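Local atomic coordinates of quinoline 2-oxidoreductase large subunit (Pseudomonas putida, PDB entry 1T3Q), a protein that probably hydroxylates quinoline at carbon 2 as the molybdenum-bearing large subunit of a xanthine dehydrogenase family enzyme, holding molybdopterin cytosine dinucleotide. Residues B[564-575]-B[615-626]; B[310-318]-B[344-355]. All blocks are in the same frame, centred on the assembly; numbering follows the deposited sequence.

Contact 1 of 2, residues B[564-575]-B[615-626]; sequences VRERVKQLAGHL and THPPGFDATLEA
Arg-567 reaches alongside Thr-623 and gives one N-H of NH2 to the Thr-623 carbonyl (NH2 to O 2.9 Å, 152° at the hydrogen); the donor stands 36° out of the carbonyl plane. The same NH2 donates to a water that is also hydrogen-bonded to Glu-625 O. Asp-621 stacks over one face of the guanidinium, a long salt bridge in which Asp-621 OD1 lies 3.7 Å from Arg-567 NH1 and no N-H points at it; that oxygen also pairs with Arg-559 of the second subunit. Asp-621 OD2 takes Thr-623 OG1 (2.7 Å) and, closing an Asx turn, Thr-623 N (3.2 Å), both from one face of the carboxylate. The turn lies in the loop that runs along helix 549-576 into strand 625-629, and Thr-623 OG1 also engages Thr-629 N of the second subunit. A second water accepts from Gln-570 NE2 and Asp-621 N, bridging helix and loop. His-574, its chi1 trans at -180°, lays its ring under Pro-617, whose CB sits 3.7 Å from the ring centroid in a CH-pi contact. Thr-615 O, buried here without a hydrogen-bonding partner, has Leu-571 CD1 at 3.1 Å and His-574 CD2, at the ring edge, as near neighbours.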
# COMPACT_ATOMS: atom_id res chain seq x y z
N VAL B 564 -0.46 -27.95 -10.74
CA VAL B 564 0.75 -28.06 -9.95
C VAL B 564 0.77 -29.38 -9.17
O VAL B 564 1.84 -29.95 -8.94
CB VAL B 564 0.92 -26.85 -9.01
CG1 VAL B 564 1.12 -25.59 -9.84
CG2 VAL B 564 -0.28 -26.69 -8.10
N ARG B 565 -0.40 -29.87 -8.78
CA ARG B 565 -0.49 -31.14 -8.07
C ARG B 565 0.09 -32.24 -8.95
O ARG B 565 0.87 -33.08 -8.49
CB ARG B 565 -1.94 -31.48 -7.72
CG ARG B 565 -2.11 -32.84 -7.03
CD ARG B 565 -3.54 -33.06 -6.51
NE ARG B 565 -4.51 -33.24 -7.58
CZ ARG B 565 -5.80 -33.46 -7.40
NH1 ARG B 565 -6.61 -33.62 -8.44
NH2 ARG B 565 -6.30 -33.50 -6.17
N GLU B 566 -0.28 -32.24 -10.23
CA GLU B 566 0.21 -33.25 -11.16
C GLU B 566 1.73 -33.22 -11.27
O GLU B 566 2.36 -34.27 -11.35
CB GLU B 566 -0.41 -33.06 -12.55
CG GLU B 566 -1.86 -33.49 -12.61
CD GLU B 566 -2.03 -34.97 -12.31
OE1 GLU B 566 -3.10 -35.37 -11.82
OE2 GLU B 566 -1.07 -35.74 -12.59
N ARG B 567 2.33 -32.03 -11.25
CA ARG B 567 3.78 -31.93 -11.35
C ARG B 567 4.43 -32.50 -10.09
O ARG B 567 5.52 -33.07 -10.16
CB ARG B 567 4.18 -30.48 -11.60
CG ARG B 567 3.78 -30.04 -13.00
CD ARG B 567 3.91 -28.54 -13.24
NE ARG B 567 3.34 -28.19 -14.54
CZ ARG B 567 3.05 -26.95 -14.93
NH1 ARG B 567 2.54 -26.73 -16.13
NH2 ARG B 567 3.26 -25.93 -14.11
N VAL B 568 3.76 -32.36 -8.95
CA VAL B 568 4.28 -32.90 -7.70
C VAL B 568 4.18 -34.43 -7.77
O VAL B 568 5.09 -35.15 -7.34
CB VAL B 568 3.48 -32.37 -6.48
CG1 VAL B 568 3.84 -33.16 -5.22
CG2 VAL B 568 3.80 -30.89 -6.25
N LYS B 569 3.09 -34.94 -8.34
CA LYS B 569 2.89 -36.38 -8.47
C LYS B 569 3.93 -36.99 -9.41
O LYS B 569 4.44 -38.09 -9.16
CB LYS B 569 1.48 -36.68 -8.99
CG LYS B 569 0.38 -36.38 -7.97
CD LYS B 569 -1.00 -36.25 -8.61
CE LYS B 569 -1.46 -37.55 -9.27
NZ LYS B 569 -2.81 -37.41 -9.90
N GLN B 570 4.26 -36.27 -10.48
CA GLN B 570 5.25 -36.73 -11.44
C GLN B 570 6.63 -36.85 -10.81
O GLN B 570 7.36 -37.81 -11.06
CB GLN B 570 5.33 -35.77 -12.63
CG GLN B 570 4.03 -35.66 -13.39
CD GLN B 570 4.09 -34.61 -14.48
OE1 GLN B 570 3.08 -34.31 -15.12
NE2 GLN B 570 5.27 -34.03 -14.69
N LEU B 571 7.00 -35.86 -10.01
CA LEU B 571 8.29 -35.88 -9.36
C LEU B 571 8.32 -36.97 -8.30
O LEU B 571 9.31 -37.69 -8.16
CB LEU B 571 8.58 -34.52 -8.71
CG LEU B 571 9.90 -34.41 -7.95
CD1 LEU B 571 11.05 -34.75 -8.89
CD2 LEU B 571 10.08 -33.00 -7.39
N ALA B 572 7.24 -37.09 -7.54
CA ALA B 572 7.15 -38.09 -6.49
C ALA B 572 7.18 -39.50 -7.09
O ALA B 572 7.85 -40.39 -6.56
CB ALA B 572 5.87 -37.90 -5.70
N GLY B 573 6.46 -39.69 -8.19
CA GLY B 573 6.44 -41.00 -8.83
C GLY B 573 7.82 -41.38 -9.33
O GLY B 573 8.20 -42.55 -9.31
N HIS B 574 8.57 -40.38 -9.78
CA HIS B 574 9.92 -40.60 -10.29
C HIS B 574 10.83 -41.09 -9.17
O HIS B 574 11.61 -42.03 -9.34
CB HIS B 574 10.46 -39.31 -10.88
CG HIS B 574 11.85 -39.43 -11.44
ND1 HIS B 574 12.14 -40.22 -12.53
CD2 HIS B 574 13.01 -38.85 -11.07
CE1 HIS B 574 13.43 -40.13 -12.81
NE2 HIS B 574 13.98 -39.30 -11.93
N LEU B 575 10.73 -40.45 -8.01
CA LEU B 575 11.55 -40.82 -6.86
C LEU B 575 11.10 -42.12 -6.20
O LEU B 575 11.93 -42.88 -5.70
CB LEU B 575 11.53 -39.69 -5.82
CG LEU B 575 12.09 -38.33 -6.27
CD1 LEU B 575 11.79 -37.28 -5.21
CD2 LEU B 575 13.59 -38.45 -6.49
N THR B 615 16.85 -34.57 -9.19
CA THR B 615 15.73 -35.47 -8.90
C THR B 615 14.58 -35.38 -9.91
O THR B 615 13.65 -36.18 -9.86
CB THR B 615 15.14 -35.20 -7.49
OG1 THR B 615 14.47 -33.93 -7.49
CG2 THR B 615 16.24 -35.19 -6.44
N HIS B 616 14.65 -34.42 -10.82
CA HIS B 616 13.59 -34.22 -11.81
C HIS B 616 13.58 -35.27 -12.92
O HIS B 616 14.63 -35.62 -13.46
CB HIS B 616 13.73 -32.84 -12.46
CG HIS B 616 13.62 -31.70 -11.50
ND1 HIS B 616 13.52 -31.87 -10.14
CD2 HIS B 616 13.61 -30.36 -11.72
CE1 HIS B 616 13.45 -30.69 -9.55
NE2 HIS B 616 13.50 -29.76 -10.49
N PRO B 617 12.39 -35.77 -13.28
CA PRO B 617 12.29 -36.77 -14.35
C PRO B 617 12.45 -36.06 -15.70
O PRO B 617 12.27 -34.84 -15.80
CB PRO B 617 10.90 -37.35 -14.16
CG PRO B 617 10.12 -36.17 -13.63
CD PRO B 617 11.09 -35.59 -12.62
N PRO B 618 12.79 -36.80 -16.77
CA PRO B 618 12.95 -36.14 -18.07
C PRO B 618 11.68 -35.44 -18.57
O PRO B 618 10.57 -35.93 -18.36
CB PRO B 618 13.40 -37.29 -18.98
CG PRO B 618 12.78 -38.50 -18.34
CD PRO B 618 13.02 -38.25 -16.87
N GLY B 619 11.87 -34.30 -19.22
CA GLY B 619 10.75 -33.53 -19.76
C GLY B 619 9.92 -32.81 -18.71
O GLY B 619 8.91 -32.19 -19.02
N PHE B 620 10.36 -32.89 -17.46
CA PHE B 620 9.66 -32.27 -16.33
C PHE B 620 9.57 -30.75 -16.44
O PHE B 620 10.50 -30.10 -16.93
CB PHE B 620 10.39 -32.63 -15.04
CG PHE B 620 9.69 -32.17 -13.78
CD1 PHE B 620 10.37 -31.41 -12.83
CD2 PHE B 620 8.38 -32.56 -13.51
CE1 PHE B 620 9.77 -31.04 -11.64
CE2 PHE B 620 7.76 -32.19 -12.31
CZ PHE B 620 8.47 -31.43 -11.37
N ASP B 621 8.45 -30.20 -15.98
CA ASP B 621 8.27 -28.75 -15.94
C ASP B 621 8.19 -28.44 -14.45
O ASP B 621 7.16 -28.66 -13.81
CB ASP B 621 6.98 -28.32 -16.66
CG ASP B 621 6.84 -26.81 -16.75
OD1 ASP B 621 5.94 -26.33 -17.47
OD2 ASP B 621 7.64 -26.09 -16.11
N ALA B 622 9.29 -27.94 -13.89
CA ALA B 622 9.37 -27.64 -12.47
C ALA B 622 8.53 -26.46 -11.98
O ALA B 622 8.53 -26.15 -10.79
CB ALA B 622 10.82 -27.45 -12.07
N THR B 623 7.81 -25.80 -12.88
CA THR B 623 6.99 -24.66 -12.48
C THR B 623 5.89 -25.09 -11.51
O THR B 623 5.03 -25.89 -11.87
CB THR B 623 6.30 -24.01 -13.69
OG1 THR B 623 7.27 -23.78 -14.73
CG2 THR B 623 5.68 -22.68 -13.29
N LEU B 624 5.92 -24.57 -10.28
CA LEU B 624 4.89 -24.93 -9.31
C LEU B 624 3.87 -23.83 -9.02
O LEU B 624 3.39 -23.70 -7.89
CB LEU B 624 5.52 -25.44 -8.00
CG LEU B 624 6.14 -26.84 -8.05
CD1 LEU B 624 6.45 -27.30 -6.62
CD2 LEU B 624 5.18 -27.84 -8.70
N GLU B 625 3.55 -23.06 -10.04
CA GLU B 625 2.54 -22.01 -9.95
C GLU B 625 1.81 -22.07 -11.28
O GLU B 625 2.43 -22.08 -12.34
CB GLU B 625 3.18 -20.62 -9.77
CG GLU B 625 2.15 -19.50 -9.61
CD GLU B 625 2.75 -18.19 -9.11
OE1 GLU B 625 1.98 -17.22 -8.92
OE2 GLU B 625 3.98 -18.12 -8.90
N ALA B 626 0.48 -22.14 -11.23
CA ALA B 626 -0.31 -22.23 -12.45
C ALA B 626 -1.63 -21.49 -12.33
O ALA B 626 -2.12 -21.24 -11.23
CB ALA B 626 -0.57 -23.71 -12.78
O HOH W 1 2.31 -23.20 -14.76
O HOH W 2 5.95 -31.81 -16.02

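Contact 2 of 2, residues B[310-318]-B[344-355]; sequences GRFLALENR and ILGVYKVPAVSE. With SO4 (sulfate ion), chain K.
Leu-315 pairs with Val-353 in the neighbouring parallel strand, its own N and O bonding to the residues on either side of Val-353. Leu-315 N donates to Ala-352 O (3.0 Å), Ser-354 N to Leu-315 O (3.2 Å) and Asn-317 N to Ser-354 O (3.0 Å), all three nearly straight; the short strand axes are 4.8 Å apart and 4° from parallel. Strands 312-322 and 352-360, with helix 337-342 between them in sequence, form a beta-alpha-beta unit.

The tight part lies on the face carrying Leu-315 and Asn-317, where the loop 344-350 folds back against the strand. Leu-315 brings CB to 3.9 Å from Val-350 CG1, while the Leu-315 and Leu-345 side chains slide past each other in opposite directions, CD1 against CD2. Farther back along the strand, the edge of Phe-312 is directed at the face of Tyr-348 in an offset edge-to-face pair, centroids 5.7 Å apart and planes at 69°. Helix 375-393 backs both rings through Ile-386, and Tyr-348 OH bonds to Glu-383. Asn-317 OD1, beside Ile-344 CD1, is satisfied by Asn-300.

The other face is close-packed at one end, where Ala-314 CB and Ala-352 CB are 4.0 Å apart against Ile-179 of helix 177-182. It loosens at Glu-316 and Ser-354, both partly exposed, where Glu-316 OE2 stays 4.5 Å from Ser-354 OG. Beyond them Arg-318 extends to a sulfate, probably from the crystallisation liquor: NH1 and NH2 both bond to O3, in the guanidinium plane, and Arg-168 holds the same ion. Cohesion therefore comes from main-chain bonds plus apolar and aromatic packing beside Leu-315 and Phe-312, while polar ends find partners outside the strand pair: Glu-355 OE2 at Arg-171 N, Asn-317 OD1 at Asn-300, Arg-318 at the sulfate.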
# COMPACT_ATOMS: atom_id res chain seq x y z
N GLY B 310 -55.47 -31.36 -8.14
CA GLY B 310 -54.46 -30.36 -7.83
C GLY B 310 -53.29 -30.35 -8.79
O GLY B 310 -52.32 -29.63 -8.58
N ARG B 311 -53.37 -31.16 -9.85
CA ARG B 311 -52.30 -31.21 -10.84
C ARG B 311 -52.35 -29.94 -11.67
O ARG B 311 -53.42 -29.56 -12.18
CB ARG B 311 -52.46 -32.44 -11.75
CG ARG B 311 -51.35 -32.61 -12.78
N PHE B 312 -51.21 -29.27 -11.82
CA PHE B 312 -51.14 -28.03 -12.58
C PHE B 312 -51.31 -28.27 -14.07
O PHE B 312 -50.58 -29.05 -14.66
CB PHE B 312 -49.81 -27.31 -12.33
CG PHE B 312 -49.51 -27.05 -10.88
CD1 PHE B 312 -50.55 -26.88 -9.96
CD2 PHE B 312 -48.20 -26.94 -10.44
CE1 PHE B 312 -50.27 -26.62 -8.62
CE2 PHE B 312 -47.91 -26.68 -9.10
CZ PHE B 312 -48.94 -26.51 -8.19
N LEU B 313 -52.26 -27.57 -14.67
CA LEU B 313 -52.53 -27.71 -16.10
C LEU B 313 -51.92 -26.57 -16.91
O LEU B 313 -51.58 -26.75 -18.09
CB LEU B 313 -54.04 -27.74 -16.34
CG LEU B 313 -54.81 -28.85 -15.64
CD1 LEU B 313 -56.29 -28.72 -15.95
CD2 LEU B 313 -54.27 -30.21 -16.08
N ALA B 314 -51.77 -25.41 -16.28
CA ALA B 314 -51.21 -24.26 -16.98
C ALA B 314 -50.82 -23.13 -16.05
O ALA B 314 -51.41 -22.96 -14.98
CB ALA B 314 -52.21 -23.75 -18.01
N LEU B 315 -49.83 -22.37 -16.46
CA LEU B 315 -49.38 -21.22 -15.69
C LEU B 315 -49.20 -20.05 -16.65
O LEU B 315 -48.48 -20.15 -17.64
CB LEU B 315 -48.07 -21.51 -14.96
CG LEU B 315 -47.55 -20.36 -14.08
CD1 LEU B 315 -46.59 -20.90 -13.04
CD2 LEU B 315 -46.86 -19.32 -14.95
N GLU B 316 -49.85 -18.95 -16.33
CA GLU B 316 -49.75 -17.75 -17.15
C GLU B 316 -49.14 -16.65 -16.30
O GLU B 316 -49.48 -16.51 -15.12
CB GLU B 316 -51.15 -17.34 -17.62
CG GLU B 316 -51.21 -16.07 -18.41
CD GLU B 316 -52.56 -15.88 -19.08
OE1 GLU B 316 -53.59 -16.02 -18.38
OE2 GLU B 316 -52.59 -15.59 -20.30
N ASN B 317 -48.22 -15.88 -16.87
CA ASN B 317 -47.61 -14.79 -16.12
C ASN B 317 -47.16 -13.63 -16.99
O ASN B 317 -46.37 -13.79 -17.91
CB ASN B 317 -46.40 -15.28 -15.31
CG ASN B 317 -45.90 -14.22 -14.32
OD1 ASN B 317 -44.70 -13.95 -14.24
ND2 ASN B 317 -46.81 -13.64 -13.56
N ARG B 318 -47.69 -12.45 -16.68
CA ARG B 318 -47.34 -11.22 -17.37
C ARG B 318 -46.50 -10.48 -16.33
O ARG B 318 -47.03 -10.04 -15.31
CB ARG B 318 -48.60 -10.44 -17.72
CG ARG B 318 -48.38 -9.04 -18.28
CD ARG B 318 -49.72 -8.38 -18.55
NE ARG B 318 -49.63 -6.94 -18.76
CZ ARG B 318 -49.14 -6.37 -19.86
NH1 ARG B 318 -48.69 -7.12 -20.85
NH2 ARG B 318 -49.10 -5.05 -19.95
N ILE B 344 -39.70 -19.30 -13.89
CA ILE B 344 -41.04 -19.18 -13.30
C ILE B 344 -41.71 -20.51 -12.91
O ILE B 344 -42.57 -20.53 -12.03
CB ILE B 344 -41.98 -18.39 -14.25
CG1 ILE B 344 -43.17 -17.84 -13.46
CG2 ILE B 344 -42.48 -19.27 -15.38
CD1 ILE B 344 -42.81 -16.70 -12.52
N LEU B 345 -41.33 -21.61 -13.56
CA LEU B 345 -41.93 -22.91 -13.24
C LEU B 345 -41.27 -23.54 -12.03
O LEU B 345 -41.78 -24.49 -11.45
CB LEU B 345 -41.82 -23.87 -14.43
CG LEU B 345 -42.53 -23.39 -15.70
CD1 LEU B 345 -42.40 -24.45 -16.79
CD2 LEU B 345 -43.99 -23.12 -15.38
N GLY B 346 -40.12 -22.99 -11.67
CA GLY B 346 -39.39 -23.50 -10.53
C GLY B 346 -39.19 -25.01 -10.53
O GLY B 346 -38.63 -25.59 -11.46
N VAL B 347 -39.69 -25.63 -9.47
CA VAL B 347 -39.54 -27.06 -9.24
C VAL B 347 -40.69 -27.93 -9.76
O VAL B 347 -40.67 -29.16 -9.61
CB VAL B 347 -39.38 -27.24 -7.70
CG1 VAL B 347 -40.52 -28.01 -7.11
CG2 VAL B 347 -38.05 -27.83 -7.40
N TYR B 348 -41.67 -27.30 -10.41
CA TYR B 348 -42.86 -28.01 -10.85
C TYR B 348 -43.01 -28.36 -12.32
O TYR B 348 -42.38 -27.76 -13.20
CB TYR B 348 -44.08 -27.19 -10.43
CG TYR B 348 -44.00 -26.70 -9.00
CD1 TYR B 348 -44.36 -27.53 -7.93
CD2 TYR B 348 -43.53 -25.42 -8.71
CE1 TYR B 348 -44.25 -27.08 -6.61
CE2 TYR B 348 -43.43 -24.97 -7.40
CZ TYR B 348 -43.79 -25.80 -6.35
OH TYR B 348 -43.68 -25.35 -5.06
N LYS B 349 -43.86 -29.35 -12.58
CA LYS B 349 -44.15 -29.80 -13.93
C LYS B 349 -45.46 -29.14 -14.36
O LYS B 349 -46.53 -29.43 -13.83
CB LYS B 349 -44.28 -31.33 -13.95
CG LYS B 349 -42.97 -32.05 -13.63
CD LYS B 349 -43.06 -33.57 -13.80
CE LYS B 349 -43.90 -34.21 -12.71
NZ LYS B 349 -43.90 -35.70 -12.84
N VAL B 350 -45.35 -28.21 -15.31
CA VAL B 350 -46.51 -27.48 -15.83
C VAL B 350 -46.41 -27.59 -17.35
O VAL B 350 -45.56 -26.96 -17.97
CB VAL B 350 -46.46 -25.99 -15.42
CG1 VAL B 350 -47.75 -25.29 -15.84
CG2 VAL B 350 -46.26 -25.87 -13.91
N PRO B 351 -47.28 -28.40 -17.97
CA PRO B 351 -47.30 -28.62 -19.42
C PRO B 351 -47.58 -27.44 -20.35
O PRO B 351 -47.04 -27.39 -21.45
CB PRO B 351 -48.32 -29.74 -19.57
CG PRO B 351 -49.30 -29.43 -18.50
CD PRO B 351 -48.41 -29.09 -17.32
N ALA B 352 -48.43 -26.51 -19.92
CA ALA B 352 -48.75 -25.36 -20.77
C ALA B 352 -48.37 -24.05 -20.09
O ALA B 352 -48.80 -23.78 -18.96
CB ALA B 352 -50.24 -25.36 -21.11
N VAL B 353 -47.58 -23.24 -20.78
CA VAL B 353 -47.13 -21.97 -20.22
C VAL B 353 -47.20 -20.81 -21.21
O VAL B 353 -46.92 -20.97 -22.40
CB VAL B 353 -45.67 -22.08 -19.73
CG1 VAL B 353 -45.22 -20.75 -19.10
CG2 VAL B 353 -45.54 -23.21 -18.73
N SER B 354 -47.57 -19.64 -20.70
CA SER B 354 -47.63 -18.44 -21.51
C SER B 354 -47.15 -17.30 -20.64
O SER B 354 -47.81 -16.92 -19.67
CB SER B 354 -49.05 -18.17 -21.98
OG SER B 354 -49.09 -16.97 -22.74
N GLU B 355 -45.98 -16.76 -20.96
CA GLU B 355 -45.45 -15.67 -20.18
C GLU B 355 -44.78 -14.62 -21.03
O GLU B 355 -44.34 -14.89 -22.15
CB GLU B 355 -44.45 -16.20 -19.14
CG GLU B 355 -43.24 -16.95 -19.68
CD GLU B 355 -42.26 -16.07 -20.44
OE1 GLU B 355 -42.02 -14.92 -20.00
OE2 GLU B 355 -41.73 -16.53 -21.47
S SO4 K . -49.07 -3.78 -23.45
O1 SO4 K . -49.54 -4.61 -24.57
O2 SO4 K . -50.21 -3.08 -22.83
O3 SO4 K . -48.43 -4.65 -22.44
O4 SO4 K . -48.09 -2.80 -23.94

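Contact 1 and contact 2 lie in series along the chain, 310-355 closing before 564-626 opens, and in separate regions of the molybdopterin cofactor-binding type. Their centres are 55 Å apart and their nearest atoms about 32 Å, so neither touches the other. Contact 1 stands farther out, 40 Å from the chain centre against 26 Å, and meets the second subunit; no other protein chain of the assembly reaches contact 2. None of their residues belongs to the molybdenum pocket, which draws on parts of the chain around both, including Tyr-370 and Arg-371 after contact 2 and Tyr-545 and Ala-546 before contact 1.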